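Local coordinates for scarecrow-like protein 3 (Arabidopsis thaliana, PDB 6KPB) that probably acts as a transcription factor in plant development, and binds zinc finger proteins of the IDD family such as JACKDAW, at residues M166-D171 against R198-H203; E159-E164 against A251-S256; L172-P177 against E207-M212; A182-F187 against L223-Q228. All coordinates share one frame; numbering follows the deposited sequence.

Contact 1: M166-D171 against R198-H203; sequences MVHVID and RITGVH
The imidazole of His168 is sandwiched: the guanidinium of Arg198 lies flat on one face, centres 3.9 Å apart and planes 27° from parallel, while CG1 of Ile170 covers the opposite face near the rim. At the ring's edge stands Thr200, whose OG1 is hydrogen-bonded to His168 NE2; the modelled 2.5 Å is suspiciously short and its exact value doubtful. With CG anti to the backbone N (chi1 -179°), the ring leans across the sheet face toward 198-203, reaching Arg198 and Thr200.

Residues 166-171 and 198-203 run as parallel strands, axes 4.6 Å apart. Five backbone bonds, among them Val169 N to Arg198 O at 2.7 Å and Thr200 N to Val169 O at 2.8 Å, pair His168 with Arg198 and Ile170 with Thr200. The strands flank helix 178-189 in a beta-alpha-beta unit, the first carrying the VHIID motif of GRAS proteins.

Arg198 also salt-bridges Glu250 and bonds Arg245 O, and Thr200 OG1 bonds Asn230. The buried cation is probably balanced by Glu250, and the His168 ring is held by the Arg198 stack on one face, Ile170 on the other, the Thr200 bond at NE2 and a weak bond from ND1 to Glu250.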
loop_
_atom_site.group_PDB
_atom_site.type_symbol
_atom_site.label_atom_id
_atom_site.label_comp_id
_atom_site.label_asym_id
_atom_site.label_seq_id
_atom_site.Cartn_x
_atom_site.Cartn_y
_atom_site.Cartn_z
ATOM N N MET A 166 28.297 -16.388 33.592
ATOM C CA MET A 166 28.364 -15.591 32.372
ATOM C C MET A 166 27.488 -16.254 31.322
ATOM O O MET A 166 27.786 -17.367 30.879
ATOM C CB MET A 166 29.804 -15.473 31.869
ATOM C CG MET A 166 30.776 -14.872 32.870
ATOM S SD MET A 166 31.216 -13.176 32.455
ATOM C CE MET A 166 31.749 -13.384 30.757
ATOM N N VAL A 167 26.417 -15.574 30.923
ATOM C CA VAL A 167 25.425 -16.136 30.015
ATOM C C VAL A 167 25.260 -15.205 28.823
ATOM O O VAL A 167 25.046 -13.999 28.994
ATOM C CB VAL A 167 24.074 -16.359 30.720
ATOM C CG1 VAL A 167 22.977 -16.632 29.701
ATOM C CG2 VAL A 167 24.184 -17.507 31.710
ATOM N N HIS A 168 25.354 -15.770 27.620
ATOM C CA HIS A 168 25.142 -15.048 26.372
ATOM C C HIS A 168 24.009 -15.727 25.617
ATOM O O HIS A 168 24.112 -16.909 25.271
ATOM C CB HIS A 168 26.420 -15.021 25.528
ATOM C CG HIS A 168 26.282 -14.269 24.239
ATOM N ND1 HIS A 168 27.226 -14.333 23.237
ATOM C CD2 HIS A 168 25.314 -13.436 23.791
ATOM C CE1 HIS A 168 26.845 -13.573 22.226
ATOM N NE2 HIS A 168 25.686 -13.018 22.536
ATOM N N VAL A 169 22.929 -14.988 25.372
ATOM C CA VAL A 169 21.768 -15.492 24.647
ATOM C C VAL A 169 21.731 -14.825 23.280
ATOM O O VAL A 169 21.885 -13.602 23.175
ATOM C CB VAL A 169 20.461 -15.236 25.420
ATOM C CG1 VAL A 169 19.266 -15.704 24.612
ATOM C CG2 VAL A 169 20.497 -15.932 26.771
ATOM N N ILE A 170 21.531 -15.624 22.236
ATOM C CA ILE A 170 21.454 -15.131 20.866
ATOM C C ILE A 170 20.018 -15.291 20.387
ATOM O O ILE A 170 19.496 -16.411 20.331
ATOM C CB ILE A 170 22.430 -15.871 19.941
ATOM C CG1 ILE A 170 23.867 -15.694 20.435
ATOM C CG2 ILE A 170 22.291 -15.367 18.514
ATOM C CD1 ILE A 170 24.891 -16.413 19.590
ATOM N N ASP A 171 19.382 -14.172 20.046
ATOM C CA ASP A 171 18.006 -14.152 19.557
ATOM C C ASP A 171 18.047 -13.912 18.051
ATOM O O ASP A 171 18.399 -12.817 17.599
ATOM C CB ASP A 171 17.196 -13.075 20.277
ATOM C CG ASP A 171 15.712 -13.127 19.948
ATOM O OD1 ASP A 171 15.315 -13.888 19.041
ATOM O OD2 ASP A 171 14.937 -12.404 20.607
ATOM N N ARG A 198 24.171 -11.370 28.740
ATOM C CA ARG A 198 24.369 -10.704 27.464
ATOM C C ARG A 198 23.379 -11.278 26.465
ATOM O O ARG A 198 23.231 -12.501 26.363
ATOM C CB ARG A 198 25.805 -10.873 26.965
ATOM C CG ARG A 198 26.057 -10.307 25.577
ATOM C CD ARG A 198 27.479 -9.782 25.453
ATOM N NE ARG A 198 27.909 -9.692 24.062
ATOM C CZ ARG A 198 28.653 -10.611 23.456
ATOM N NH1 ARG A 198 29.000 -10.454 22.186
ATOM N NH2 ARG A 198 29.055 -11.684 24.123
ATOM N N ILE A 199 22.688 -10.399 25.747
ATOM C CA ILE A 199 21.713 -10.797 24.741
ATOM C C ILE A 199 22.094 -10.152 23.419
ATOM O O ILE A 199 22.271 -8.929 23.347
ATOM C CB ILE A 199 20.280 -10.409 25.146
ATOM C CG1 ILE A 199 19.873 -11.155 26.416
ATOM C CG2 ILE A 199 19.311 -10.700 24.008
ATOM C CD1 ILE A 199 18.430 -10.938 26.806
ATOM N N THR A 200 22.229 -10.971 22.381
ATOM C CA THR A 200 22.503 -10.502 21.029
ATOM C C THR A 200 21.226 -10.625 20.210
ATOM O O THR A 200 20.720 -11.735 20.008
ATOM C CB THR A 200 23.635 -11.301 20.385
ATOM O OG1 THR A 200 24.831 -11.131 21.154
ATOM C CG2 THR A 200 23.884 -10.811 18.968
ATOM N N GLY A 201 20.704 -9.492 19.747
ATOM C CA GLY A 201 19.457 -9.456 19.003
ATOM C C GLY A 201 19.698 -9.251 17.515
ATOM O O GLY A 201 20.357 -8.295 17.110
ATOM N N VAL A 202 19.130 -10.148 16.712
ATOM C CA VAL A 202 19.261 -10.105 15.260
ATOM C C VAL A 202 17.905 -9.757 14.664
ATOM O O VAL A 202 16.903 -10.427 14.945
ATOM C CB VAL A 202 19.779 -11.442 14.701
ATOM C CG1 VAL A 202 19.871 -11.383 13.181
ATOM C CG2 VAL A 202 21.131 -11.783 15.304
ATOM N N HIS A 203 17.877 -8.708 13.845
ATOM C CA HIS A 203 16.673 -8.309 13.131
ATOM C C HIS A 203 17.093 -7.442 11.954
ATOM O O HIS A 203 18.205 -6.910 11.919
ATOM C CB HIS A 203 15.694 -7.560 14.043
ATOM C CG HIS A 203 14.275 -7.593 13.565
ATOM N ND1 HIS A 203 13.737 -6.611 12.758
ATOM C CD2 HIS A 203 13.279 -8.484 13.784
ATOM C CE1 HIS A 203 12.474 -6.900 12.500
ATOM N NE2 HIS A 203 12.171 -8.031 13.111
#

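Contact 2: E159-E164 against A251-S256; sequences EAMEGE and ALAVSS
Met161 and Glu164 converge on the methyl of Ala251, the sulfur from one residue and the carboxylate end of the other. Met161 has CG anti to its carbonyl carbon and bends again at chi2 (-47°), which brings the thioether down to the strand although the CB itself does not point there. SD comes within 3.5 Å of Ala251 CB. The last torsion is extended (chi3 -171°) and carries CE onward along the strand, where it lies 3.6 Å from Leu252 C and 3.9 Å from the methyl of Ala253. One methionine therefore spans two alanines whose side chains point to the same side of the strand, and its methyl lies against the strand backbone from Ala251 C to Leu252 C.

The motif behind this is a type II beta turn from Met161 to Glu164, which follows the end of helix 145-160 and leads into strand 166-171. Its Glu164 N to Met161 O bond is 3.3 Å long, and Gly163 occupies the position with positive phi (85°). The turn sits beside the start of strand 251-257, the parallel neighbour of strand 166-171 in the central sheet.

Glu164 is folded as well, its CG beside the backbone N and its chain bent a second time at chi2. It lies over Ala251 with CG, CD and OE1, CD standing 3.6 Å from Ala251 CB. The polar end is taken up elsewhere, since OE2 forms a salt bridge with Lys344. Carbonyls of the turn are held too: Arg190 donates hydrogen bonds to Met161 O and Glu164 O. Met161 also packs on Val167 of strand 166-171 and Phe187 of helix 178-189.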
loop_
_atom_site.group_PDB
_atom_site.type_symbol
_atom_site.label_atom_id
_atom_site.label_comp_id
_atom_site.label_asym_id
_atom_site.label_seq_id
_atom_site.Cartn_x
_atom_site.Cartn_y
_atom_site.Cartn_z
ATOM N N GLU A 159 17.549 -23.812 33.015
ATOM C CA GLU A 159 18.070 -25.093 33.475
ATOM C C GLU A 159 19.421 -25.409 32.844
ATOM O O GLU A 159 20.254 -26.076 33.469
ATOM C CB GLU A 159 17.044 -26.188 33.184
ATOM C CG GLU A 159 17.595 -27.499 32.651
ATOM C CD GLU A 159 16.489 -28.490 32.346
ATOM O OE1 GLU A 159 16.753 -29.493 31.647
ATOM O OE2 GLU A 159 15.348 -28.258 32.803
ATOM N N ALA A 160 19.664 -24.932 31.622
ATOM C CA ALA A 160 20.979 -25.107 31.018
ATOM C C ALA A 160 22.011 -24.180 31.644
ATOM O O ALA A 160 23.207 -24.496 31.645
ATOM C CB ALA A 160 20.906 -24.871 29.510
ATOM N N MET A 161 21.574 -23.040 32.183
ATOM C CA MET A 161 22.469 -22.042 32.748
ATOM C C MET A 161 22.580 -22.141 34.266
ATOM O O MET A 161 22.950 -21.159 34.918
ATOM C CB MET A 161 22.016 -20.638 32.345
ATOM C CG MET A 161 22.050 -20.385 30.849
ATOM S SD MET A 161 23.596 -20.927 30.109
ATOM C CE MET A 161 23.441 -20.263 28.455
ATOM N N GLU A 162 22.261 -23.299 34.839
ATOM C CA GLU A 162 22.446 -23.499 36.270
ATOM C C GLU A 162 23.926 -23.416 36.618
ATOM O O GLU A 162 24.747 -24.150 36.058
ATOM C CB GLU A 162 21.878 -24.854 36.692
ATOM C CG GLU A 162 20.379 -25.005 36.495
ATOM C CD GLU A 162 19.913 -26.439 36.679
ATOM O OE1 GLU A 162 20.730 -27.363 36.476
ATOM O OE2 GLU A 162 18.731 -26.641 37.028
ATOM N N GLY A 163 24.269 -22.514 37.539
ATOM C CA GLY A 163 25.630 -22.351 37.996
ATOM C C GLY A 163 26.493 -21.443 37.145
ATOM O O GLY A 163 27.561 -21.024 37.604
ATOM N N GLU A 164 26.067 -21.126 35.925
ATOM C CA GLU A 164 26.869 -20.279 35.050
ATOM C C GLU A 164 26.819 -18.832 35.519
ATOM O O GLU A 164 25.742 -18.292 35.791
ATOM C CB GLU A 164 26.370 -20.384 33.610
ATOM C CG GLU A 164 26.512 -21.765 32.996
ATOM C CD GLU A 164 27.946 -22.102 32.633
ATOM O OE1 GLU A 164 28.791 -21.183 32.616
ATOM O OE2 GLU A 164 28.225 -23.288 32.360
ATOM N N ALA A 251 28.766 -19.075 28.734
ATOM C CA ALA A 251 27.780 -20.063 28.325
ATOM C C ALA A 251 26.809 -19.450 27.324
ATOM O O ALA A 251 26.384 -18.300 27.470
ATOM C CB ALA A 251 27.030 -20.595 29.544
ATOM N N LEU A 252 26.459 -20.226 26.304
ATOM C CA LEU A 252 25.730 -19.726 25.149
ATOM C C LEU A 252 24.419 -20.479 24.973
ATOM O O LEU A 252 24.353 -21.695 25.181
ATOM C CB LEU A 252 26.577 -19.852 23.878
ATOM C CG LEU A 252 26.071 -19.131 22.628
ATOM C CD1 LEU A 252 26.092 -17.628 22.843
ATOM C CD2 LEU A 252 26.902 -19.516 21.415
ATOM N N ALA A 253 23.379 -19.746 24.582
ATOM C CA ALA A 253 22.088 -20.320 24.239
ATOM C C ALA A 253 21.578 -19.646 22.975
ATOM O O ALA A 253 21.742 -18.435 22.801
ATOM C CB ALA A 253 21.074 -20.154 25.379
ATOM N N VAL A 254 20.972 -20.435 22.090
ATOM C CA VAL A 254 20.471 -19.953 20.808
ATOM C C VAL A 254 18.968 -20.197 20.757
ATOM O O VAL A 254 18.506 -21.310 21.034
ATOM C CB VAL A 254 21.179 -20.642 19.626
ATOM C CG1 VAL A 254 20.534 -20.244 18.310
ATOM C CG2 VAL A 254 22.660 -20.292 19.618
ATOM N N SER A 255 18.214 -19.157 20.405
ATOM C CA SER A 255 16.760 -19.225 20.299
ATOM C C SER A 255 16.357 -18.946 18.859
ATOM O O SER A 255 16.634 -17.864 18.332
ATOM C CB SER A 255 16.093 -18.226 21.246
ATOM O OG SER A 255 14.687 -18.204 21.058
ATOM N N SER A 256 15.697 -19.916 18.231
ATOM C CA SER A 256 15.278 -19.821 16.833
ATOM C C SER A 256 13.758 -19.957 16.784
ATOM O O SER A 256 13.221 -21.067 16.755
ATOM C CB SER A 256 15.966 -20.888 15.987
ATOM O OG SER A 256 15.633 -20.748 14.617
#

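Contact 3: L172-P177 against E207-M212; sequences LDASEP and EVLEQM
Met212 makes most of the apolar contacts, with Ala174 and Pro177. Its CG is anti to the backbone N (chi1 166°) and the chain stays extended until chi3, where a bend of -57° turns the methyl along the loop. SD lies 3.5 Å from Ala174 CB, while CE sits 3.5 Å from both Glu176 C and Pro177 N, against the peptide that joins those residues, and about 4.1 Å from Pro177 CD. Leu209 adds CD2 to the same alanine methyl at 4.2 Å.

The second kind is side chain against backbone. Val208 CG1 touches Ala174 O at 3.3 Å and Ser175 CA at 3.6 Å, so one methyl bears on two successive residues of the loop.

This loop follows strand 166-171 and leads into helix 178-189, the crossover helix of a beta-alpha-beta unit, and it packs on helix 206-223, which follows the next strand, 196-203. Ala174 is the centre of an inverse gamma turn, consistent with its methyl and carbonyl O both meeting helix 206-223.

The polar bonds named here lie in the loop or tie it to the sheet and to the start of helix 178-189. Ser175 OG donates to Asp173 OD1 at 2.6 Å, Glu176 OE2 weakly caps Ala178 N, and Ala174 is backbone-bonded to Val202.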
loop_
_atom_site.group_PDB
_atom_site.type_symbol
_atom_site.label_atom_id
_atom_site.label_comp_id
_atom_site.label_asym_id
_atom_site.label_seq_id
_atom_site.Cartn_x
_atom_site.Cartn_y
_atom_site.Cartn_z
ATOM N N LEU A 172 17.684 -14.937 17.275
ATOM C CA LEU A 172 17.753 -14.841 15.822
ATOM C C LEU A 172 16.620 -14.014 15.227
ATOM O O LEU A 172 16.732 -13.575 14.076
ATOM C CB LEU A 172 17.754 -16.241 15.204
ATOM C CG LEU A 172 18.886 -17.165 15.660
ATOM C CD1 LEU A 172 18.861 -18.471 14.886
ATOM C CD2 LEU A 172 20.238 -16.480 15.516
ATOM N N ASP A 173 15.537 -13.794 15.973
ATOM C CA ASP A 173 14.450 -12.908 15.545
ATOM C C ASP A 173 14.032 -12.103 16.775
ATOM O O ASP A 173 13.095 -12.471 17.490
ATOM C CB ASP A 173 13.287 -13.681 14.939
ATOM C CG ASP A 173 12.152 -12.774 14.498
ATOM O OD1 ASP A 173 11.308 -12.409 15.345
ATOM O OD2 ASP A 173 12.118 -12.405 13.305
ATOM N N ALA A 174 14.744 -11.005 17.016
ATOM C CA ALA A 174 14.537 -10.184 18.209
ATOM C C ALA A 174 13.465 -9.128 17.934
ATOM O O ALA A 174 13.732 -7.934 17.793
ATOM C CB ALA A 174 15.852 -9.551 18.642
ATOM N N SER A 175 12.222 -9.600 17.873
ATOM C CA SER A 175 11.074 -8.744 17.602
ATOM C C SER A 175 10.226 -8.448 18.829
ATOM O O SER A 175 9.742 -7.325 18.978
ATOM C CB SER A 175 10.192 -9.373 16.516
ATOM O OG SER A 175 9.960 -10.747 16.775
ATOM N N GLU A 176 10.039 -9.418 19.721
ATOM C CA GLU A 176 9.208 -9.221 20.905
ATOM C C GLU A 176 10.068 -9.242 22.160
ATOM O O GLU A 176 10.643 -10.290 22.494
ATOM C CB GLU A 176 8.123 -10.296 20.988
ATOM C CG GLU A 176 7.246 -10.175 22.222
ATOM C CD GLU A 176 6.496 -8.860 22.271
ATOM O OE1 GLU A 176 5.775 -8.550 21.298
ATOM O OE2 GLU A 176 6.637 -8.131 23.276
ATOM N N PRO A 177 10.188 -8.126 22.887
ATOM C CA PRO A 177 11.003 -8.126 24.112
ATOM C C PRO A 177 10.387 -8.893 25.272
ATOM O O PRO A 177 11.082 -9.110 26.274
ATOM C CB PRO A 177 11.137 -6.633 24.442
ATOM C CG PRO A 177 9.946 -6.001 23.812
ATOM C CD PRO A 177 9.682 -6.782 22.557
ATOM N N GLU A 207 14.418 -0.049 14.058
ATOM C CA GLU A 207 13.397 0.382 15.009
ATOM C C GLU A 207 12.957 -0.751 15.926
ATOM O O GLU A 207 12.651 -0.517 17.100
ATOM C CB GLU A 207 12.191 0.953 14.261
ATOM C CG GLU A 207 12.520 2.098 13.313
ATOM C CD GLU A 207 12.904 1.622 11.923
ATOM O OE1 GLU A 207 12.689 2.383 10.958
ATOM O OE2 GLU A 207 13.413 0.489 11.791
ATOM N N VAL A 208 12.921 -1.982 15.412
ATOM C CA VAL A 208 12.573 -3.125 16.251
ATOM C C VAL A 208 13.656 -3.367 17.295
ATOM O O VAL A 208 13.361 -3.666 18.458
ATOM C CB VAL A 208 12.338 -4.369 15.376
ATOM C CG1 VAL A 208 11.957 -5.562 16.234
ATOM C CG2 VAL A 208 11.264 -4.088 14.339
ATOM N N LEU A 209 14.925 -3.236 16.901
ATOM C CA LEU A 209 16.018 -3.443 17.844
ATOM C C LEU A 209 16.134 -2.292 18.834
ATOM O O LEU A 209 16.539 -2.504 19.982
ATOM C CB LEU A 209 17.330 -3.635 17.085
ATOM C CG LEU A 209 17.395 -4.888 16.210
ATOM C CD1 LEU A 209 18.490 -4.762 15.167
ATOM C CD2 LEU A 209 17.616 -6.125 17.066
ATOM N N GLU A 210 15.788 -1.073 18.412
ATOM C CA GLU A 210 15.830 0.064 19.327
ATOM C C GLU A 210 14.808 -0.088 20.446
ATOM O O GLU A 210 15.109 0.193 21.612
ATOM C CB GLU A 210 15.591 1.367 18.563
ATOM C CG GLU A 210 16.623 1.671 17.491
ATOM C CD GLU A 210 16.337 2.975 16.771
ATOM O OE1 GLU A 210 17.268 3.534 16.155
ATOM O OE2 GLU A 210 15.180 3.443 16.827
ATOM N N GLN A 211 13.592 -0.530 20.114
ATOM C CA GLN A 211 12.565 -0.700 21.137
ATOM C C GLN A 211 12.920 -1.827 22.097
ATOM O O GLN A 211 12.757 -1.688 23.314
ATOM C CB GLN A 211 11.207 -0.956 20.486
ATOM C CG GLN A 211 10.679 0.210 19.667
ATOM C CD GLN A 211 9.267 -0.021 19.171
ATOM O OE1 GLN A 211 8.778 0.698 18.300
ATOM N NE2 GLN A 211 8.602 -1.028 19.726
ATOM N N MET A 212 13.407 -2.954 21.571
ATOM C CA MET A 212 13.808 -4.052 22.445
ATOM C C MET A 212 14.960 -3.635 23.348
ATOM O O MET A 212 14.924 -3.860 24.563
ATOM C CB MET A 212 14.193 -5.278 21.620
ATOM C CG MET A 212 14.925 -6.329 22.434
ATOM S SD MET A 212 15.041 -7.923 21.612
ATOM C CE MET A 212 13.312 -8.286 21.331
#

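Contact 4: A182-F187 against L223-Q228; sequences ALLQAF and LDIPFQ
This is an apolar contact at the edge of the sheet formed by strand 227-233, where helix 178-189 meets the connection from helix 206-223 into that strand. Leu184, Leu223 and Ile225 carry it, with Phe227 behind them, and Gln185 borders the contact on the exposed side of the helix.

Leu184 points at the connection. Its CB lies 3.9 Å from Leu223 CD1, and its CD2 comes 3.8 Å from Ile225 CD1, the Leu184 and Ile225 side chains passing each other at a slant. Within the two segments the same CD2 comes nearest the Phe227 ring, at 4.5 Å from CD1, approaching obliquely.

Backbone atoms of the helix are touched as well. Ile225 CD1 is 3.2 Å from Leu184 O, and Leu223 CD1 is 3.6 Å from Gln185 N, which sets the Ile225 and Leu223 methyls against the helix backbone at Leu184 and Gln185. Gln185 crosses Leu223 at about a right angle, its OE1 3.7 Å from Leu223 CD2. With CG anti to the backbone N and a bend at chi2 (65°), the amide folds back over that methyl.

The chain turns between the two contacting aliphatic residues at Asp224, where phi is positive (55°) just after the helix. Around the contact, Leu184 also packs on Leu197, and Phe227 on Ile199, Leu216, Ile217 and Ala220.

The two segments are thus joined by dispersion and by burial of aliphatic surface rather than by directional bonds, while the amide of Gln185 marks the polar border of the contact.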
loop_
_atom_site.group_PDB
_atom_site.type_symbol
_atom_site.label_atom_id
_atom_site.label_comp_id
_atom_site.label_asym_id
_atom_site.label_seq_id
_atom_site.Cartn_x
_atom_site.Cartn_y
_atom_site.Cartn_z
ATOM N N ALA A 182 10.860 -11.652 30.855
ATOM C CA ALA A 182 10.588 -12.664 31.868
ATOM C C ALA A 182 11.866 -13.376 32.295
ATOM O O ALA A 182 12.069 -13.634 33.487
ATOM C CB ALA A 182 9.561 -13.668 31.347
ATOM N N LEU A 183 12.739 -13.700 31.338
ATOM C CA LEU A 183 13.985 -14.381 31.679
ATOM C C LEU A 183 14.881 -13.505 32.543
ATOM O O LEU A 183 15.640 -14.019 33.372
ATOM C CB LEU A 183 14.723 -14.807 30.409
ATOM C CG LEU A 183 15.935 -15.715 30.626
ATOM C CD1 LEU A 183 15.499 -17.000 31.302
ATOM C CD2 LEU A 183 16.650 -16.016 29.316
ATOM N N LEU A 184 14.807 -12.184 32.364
ATOM C CA LEU A 184 15.564 -11.274 33.216
ATOM C C LEU A 184 15.135 -11.405 34.672
ATOM O O LEU A 184 15.973 -11.567 35.567
ATOM C CB LEU A 184 15.387 -9.834 32.730
ATOM C CG LEU A 184 16.421 -9.296 31.742
ATOM C CD1 LEU A 184 15.952 -7.980 31.145
ATOM C CD2 LEU A 184 17.757 -9.114 32.438
ATOM N N GLN A 185 13.825 -11.344 34.926
ATOM C CA GLN A 185 13.325 -11.476 36.291
ATOM C C GLN A 185 13.648 -12.848 36.868
ATOM O O GLN A 185 13.995 -12.968 38.049
ATOM C CB GLN A 185 11.817 -11.225 36.324
ATOM C CG GLN A 185 11.156 -11.550 37.657
ATOM C CD GLN A 185 11.628 -10.648 38.782
ATOM O OE1 GLN A 185 11.151 -9.523 38.934
ATOM N NE2 GLN A 185 12.571 -11.141 39.579
ATOM N N ALA A 186 13.542 -13.896 36.048
ATOM C CA ALA A 186 13.798 -15.248 36.535
ATOM C C ALA A 186 15.266 -15.437 36.895
ATOM O O ALA A 186 15.586 -16.055 37.918
ATOM C CB ALA A 186 13.359 -16.269 35.488
ATOM N N PHE A 187 16.173 -14.915 36.062
ATOM C CA PHE A 187 17.592 -14.940 36.401
ATOM C C PHE A 187 17.858 -14.203 37.705
ATOM O O PHE A 187 18.679 -14.639 38.520
ATOM C CB PHE A 187 18.415 -14.326 35.268
ATOM C CG PHE A 187 18.961 -15.330 34.292
ATOM C CD1 PHE A 187 19.450 -16.549 34.730
ATOM C CD2 PHE A 187 18.990 -15.051 32.935
ATOM C CE1 PHE A 187 19.956 -17.473 33.834
ATOM C CE2 PHE A 187 19.495 -15.970 32.033
ATOM C CZ PHE A 187 19.977 -17.182 32.484
ATOM N N LEU A 223 16.111 -4.075 37.649
ATOM C CA LEU A 223 16.389 -5.351 38.293
ATOM C C LEU A 223 17.806 -5.450 38.839
ATOM O O LEU A 223 18.137 -6.466 39.464
ATOM C CB LEU A 223 16.132 -6.497 37.312
ATOM C CG LEU A 223 14.669 -6.905 37.142
ATOM C CD1 LEU A 223 14.526 -7.965 36.064
ATOM C CD2 LEU A 223 14.115 -7.407 38.463
ATOM N N ASP A 224 18.640 -4.434 38.625
ATOM C CA ASP A 224 20.021 -4.419 39.107
ATOM C C ASP A 224 20.779 -5.655 38.623
ATOM O O ASP A 224 21.454 -6.347 39.388
ATOM C CB ASP A 224 20.065 -4.292 40.633
ATOM C CG ASP A 224 21.426 -3.856 41.146
ATOM O OD1 ASP A 224 21.896 -2.775 40.732
ATOM O OD2 ASP A 224 22.029 -4.598 41.951
ATOM N N ILE A 225 20.654 -5.931 37.333
ATOM C CA ILE A 225 21.312 -7.059 36.679
ATOM C C ILE A 225 22.390 -6.508 35.756
ATOM O O ILE A 225 22.091 -5.641 34.925
ATOM C CB ILE A 225 20.314 -7.925 35.883
ATOM C CG1 ILE A 225 19.554 -8.876 36.814
ATOM C CG2 ILE A 225 21.026 -8.697 34.783
ATOM C CD1 ILE A 225 18.676 -9.876 36.087
ATOM N N PRO A 226 23.643 -6.962 35.871
ATOM C CA PRO A 226 24.650 -6.594 34.865
ATOM C C PRO A 226 24.264 -7.172 33.514
ATOM O O PRO A 226 24.255 -8.393 33.333
ATOM C CB PRO A 226 25.942 -7.208 35.411
ATOM C CG PRO A 226 25.483 -8.329 36.292
ATOM C CD PRO A 226 24.179 -7.882 36.887
ATOM N N PHE A 227 23.925 -6.306 32.565
ATOM C CA PHE A 227 23.297 -6.748 31.331
ATOM C C PHE A 227 23.845 -5.955 30.157
ATOM O O PHE A 227 24.094 -4.751 30.269
ATOM C CB PHE A 227 21.770 -6.600 31.422
ATOM C CG PHE A 227 21.062 -6.699 30.101
ATOM C CD1 PHE A 227 20.877 -7.926 29.486
ATOM C CD2 PHE A 227 20.560 -5.563 29.485
ATOM C CE1 PHE A 227 20.216 -8.017 28.273
ATOM C CE2 PHE A 227 19.899 -5.647 28.274
ATOM C CZ PHE A 227 19.727 -6.875 27.668
ATOM N N GLN A 228 24.036 -6.638 29.032
ATOM C CA GLN A 228 24.514 -6.010 27.810
ATOM C C GLN A 228 23.678 -6.506 26.644
ATOM O O GLN A 228 23.423 -7.709 26.522
ATOM C CB GLN A 228 25.999 -6.306 27.573
ATOM C CG GLN A 228 26.606 -5.553 26.399
ATOM C CD GLN A 228 28.111 -5.707 26.330
ATOM O OE1 GLN A 228 28.711 -6.413 27.143
ATOM N NE2 GLN A 228 28.731 -5.043 25.363
#

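From the N terminus, helix 145-160 ends in the turn of 159-164, which contact 2 joins to strand 251-257, closing the longest loop of the four; contacts 1, 3 and 4 all lie within it. Contact 1 closes the beta-alpha-beta unit between strands 166-171 and 196-203. Contact 3 starts in the loop after the first strand and ends on helix 206-223, and contact 4 runs from helix 178-189 to the start of strand 227-233; contacts 1, 3 and 4 cross one another pairwise. His168 N and Ala251 O join contacts 1 and 2, and Ile199 N with Gln228 O joins contact 1 to contact 4, so one sheet runs through these three.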